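Local structure of designed protein 5L6HC3_1 (Synthetic construct, 5IZS) at residues 27-30 with 31-35. The protein assembles as a de novo designed homotrimer of helical hairpins, probably with its pairing specificity set by buried hydrogen-bond networks between subunits. Sequence-based numbering, arbitrary orientation.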
ATOM      1  N   ARG C  27       1.573  -8.026  -2.957  1.00 28.55           N
ATOM      2  CA  ARG C  27       1.862  -8.520  -4.304  1.00 30.60           C
ATOM      3  C   ARG C  27       2.798  -7.581  -5.055  1.00 25.25           C
ATOM      4  O   ARG C  27       3.724  -8.028  -5.730  1.00 19.97           O
ATOM      5  CB  ARG C  27       0.571  -8.708  -5.106  1.00 36.39           C
ATOM      6  CG  ARG C  27      -0.081 -10.075  -4.946  1.00 41.53           C
ATOM      7  CD  ARG C  27      -1.448 -10.114  -5.622  1.00 46.80           C
ATOM      8  NE  ARG C  27      -1.382 -10.558  -7.013  1.00 51.10           N
ATOM      9  CZ  ARG C  27      -2.308 -10.281  -7.926  1.00 54.88           C
ATOM     10  NH1 ARG C  27      -3.364  -9.544  -7.600  1.00 55.76           N
ATOM     11  NH2 ARG C  27      -2.175 -10.729  -9.168  1.00 58.57           N
ATOM     12  N   LEU C  28       2.553  -6.281  -4.934  1.00 26.26           N
ATOM     13  CA  LEU C  28       3.395  -5.280  -5.576  1.00 22.73           C
ATOM     14  C   LEU C  28       4.814  -5.308  -5.009  1.00 27.98           C
ATOM     15  O   LEU C  28       5.792  -5.199  -5.749  1.00 26.79           O
ATOM     16  CB  LEU C  28       2.785  -3.887  -5.415  1.00 14.34           C
ATOM     17  CG  LEU C  28       1.451  -3.661  -6.134  1.00 21.33           C
ATOM     18  CD1 LEU C  28       0.803  -2.364  -5.669  1.00 23.85           C
ATOM     19  CD2 LEU C  28       1.637  -3.662  -7.649  1.00 17.65           C
ATOM     20  N   GLN C  29       4.918  -5.466  -3.694  1.00 28.86           N
ATOM     21  CA  GLN C  29       6.216  -5.526  -3.033  1.00 25.66           C
ATOM     22  C   GLN C  29       7.055  -6.682  -3.576  1.00 27.22           C
ATOM     23  O   GLN C  29       8.263  -6.546  -3.772  1.00 26.00           O
ATOM     24  CB  GLN C  29       6.035  -5.660  -1.520  1.00 22.05           C
ATOM     25  CG  GLN C  29       7.336  -5.685  -0.736  1.00 25.23           C
ATOM     26  CD  GLN C  29       8.081  -4.366  -0.790  1.00 32.74           C
ATOM     27  OE1 GLN C  29       7.537  -3.344  -1.212  1.00 37.81           O
ATOM     28  NE2 GLN C  29       9.338  -4.381  -0.360  1.00 34.70           N
ATOM     29  N   GLU C  30       6.405  -7.813  -3.835  1.00 29.03           N
ATOM     30  CA  GLU C  30       7.090  -8.980  -4.378  1.00 32.32           C
ATOM     31  C   GLU C  30       7.453  -8.794  -5.845  1.00 29.08           C
ATOM     32  O   GLU C  30       8.447  -9.343  -6.316  1.00 28.94           O
ATOM     33  CB  GLU C  30       6.237 -10.234  -4.205  1.00 34.31           C
ATOM     34  CG  GLU C  30       6.388 -10.866  -2.834  1.00 43.90           C
ATOM     35  CD  GLU C  30       7.839 -11.151  -2.492  1.00 47.44           C
ATOM     36  OE1 GLU C  30       8.519 -11.828  -3.293  1.00 48.94           O
ATOM     37  OE2 GLU C  30       8.302 -10.686  -1.428  1.00 47.91           O
ATOM     38  N   LEU C  31       6.641  -8.023  -6.565  1.00 28.19           N
ATOM     39  CA  LEU C  31       6.947  -7.674  -7.948  1.00 26.61           C
ATOM     40  C   LEU C  31       8.201  -6.809  -8.006  1.00 24.41           C
ATOM     41  O   LEU C  31       9.057  -6.993  -8.870  1.00 20.09           O
ATOM     42  CB  LEU C  31       5.774  -6.938  -8.600  1.00 27.59           C
ATOM     43  CG  LEU C  31       4.523  -7.742  -8.949  1.00 29.15           C
ATOM     44  CD1 LEU C  31       3.514  -6.842  -9.640  1.00 20.84           C
ATOM     45  CD2 LEU C  31       4.884  -8.924  -9.834  1.00 28.45           C
ATOM     46  N   ASN C  32       8.302  -5.869  -7.071  1.00 22.51           N
ATOM     47  CA  ASN C  32       9.428  -4.943  -7.021  1.00 22.85           C
ATOM     48  C   ASN C  32      10.754  -5.629  -6.691  1.00 24.67           C
ATOM     49  O   ASN C  32      11.789  -5.300  -7.267  1.00 28.46           O
ATOM     50  CB  ASN C  32       9.157  -3.835  -6.004  1.00 23.01           C
ATOM     51  CG  ASN C  32       8.021  -2.919  -6.425  1.00 28.89           C
ATOM     52  OD1 ASN C  32       7.587  -2.936  -7.577  1.00 36.78           O
ATOM     53  ND2 ASN C  32       7.539  -2.107  -5.491  1.00 30.09           N
ATOM     54  N   ILE C  33      10.714  -6.585  -5.767  1.00 24.38           N
ATOM     55  CA  ILE C  33      11.908  -7.324  -5.364  1.00 25.03           C
ATOM     56  C   ILE C  33      12.386  -8.249  -6.483  1.00 27.53           C
ATOM     57  O   ILE C  33      13.587  -8.386  -6.717  1.00 29.25           O
ATOM     58  CB  ILE C  33      11.647  -8.139  -4.081  1.00 24.78           C
ATOM     59  CG1 ILE C  33      11.307  -7.199  -2.924  1.00 26.29           C
ATOM     60  CG2 ILE C  33      12.855  -8.992  -3.716  1.00 24.77           C
ATOM     61  CD1 ILE C  33      10.614  -7.886  -1.768  1.00 24.21           C
ATOM     62  N   ASP C  34      11.436  -8.873  -7.177  1.00 31.59           N
ATOM     63  CA  ASP C  34      11.744  -9.724  -8.325  1.00 29.96           C
ATOM     64  C   ASP C  34      12.383  -8.921  -9.458  1.00 24.15           C
ATOM     65  O   ASP C  34      13.320  -9.386 -10.107  1.00 18.49           O
ATOM     66  CB  ASP C  34      10.481 -10.424  -8.837  1.00 35.28           C
ATOM     67  CG  ASP C  34       9.925 -11.437  -7.846  1.00 42.60           C
ATOM     68  OD1 ASP C  34      10.703 -11.964  -7.020  1.00 42.91           O
ATOM     69  OD2 ASP C  34       8.704 -11.706  -7.891  1.00 49.22           O
ATOM     70  N   LEU C  35      11.874  -7.712  -9.687  1.00 24.09           N
ATOM     71  CA  LEU C  35      12.398  -6.846 -10.741  1.00 20.20           C
ATOM     72  C   LEU C  35      13.832  -6.422 -10.437  1.00 24.35           C
ATOM     73  O   LEU C  35      14.669  -6.352 -11.336  1.00 27.99           O
ATOM     74  CB  LEU C  35      11.508  -5.613 -10.918  1.00 18.39           C
ATOM     75  CG  LEU C  35      11.930  -4.613 -11.997  1.00 25.92           C
ATOM     76  CD1 LEU C  35      11.956  -5.278 -13.366  1.00 27.29           C
ATOM     77  CD2 LEU C  35      11.007  -3.399 -12.001  1.00 22.19           C
TER
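In a little over two turns of helix 6-41, one arm of a helical hairpin in a three-subunit bundle, L28 meets L31 and Q29 meets I33, while i to i+4 backbone bonds link residues 27-30 to 31-34. The amides of L31, N32, I33 and D34 reach the carbonyls of R27, L28, Q29 and E30 in turn; L31 N lies 3.0 Å from R27 O. The two leucines fill the side of the helix facing helix 45-82, where both touch S59: CD2 of L28 meets CD1 of L31 at 4.2 Å, and L28 also packs against Q29 of the third subunit. Q29 and N32, buried amides, instead serve the polar layer between subunits. Q29 OE1 accepts from N32 ND2 of the second subunit and Q29 NE2 bonds S59 OG of that same subunit, while N32 ND2 donates to Q29 OE1 of the third subunit, consistent with the designed network. A bend at chi2 (67°) turns the Q29 amide toward this interface, and the I33 CD1 methyl rests in van der Waals contact against Q29 CG (4.1 Å) and NE2 (4.0 Å). The same methyl lies 3.6 Å from E30 OE2, while I33 itself packs on I52 of the second subunit. Toward the partly exposed flank, E30 packs on K56 of the second subunit, and D34 OD1 is salt-bridged to R37 NH1, which probably offsets the nearness of E30 OE1, 4.3 Å from that same D34 OD1.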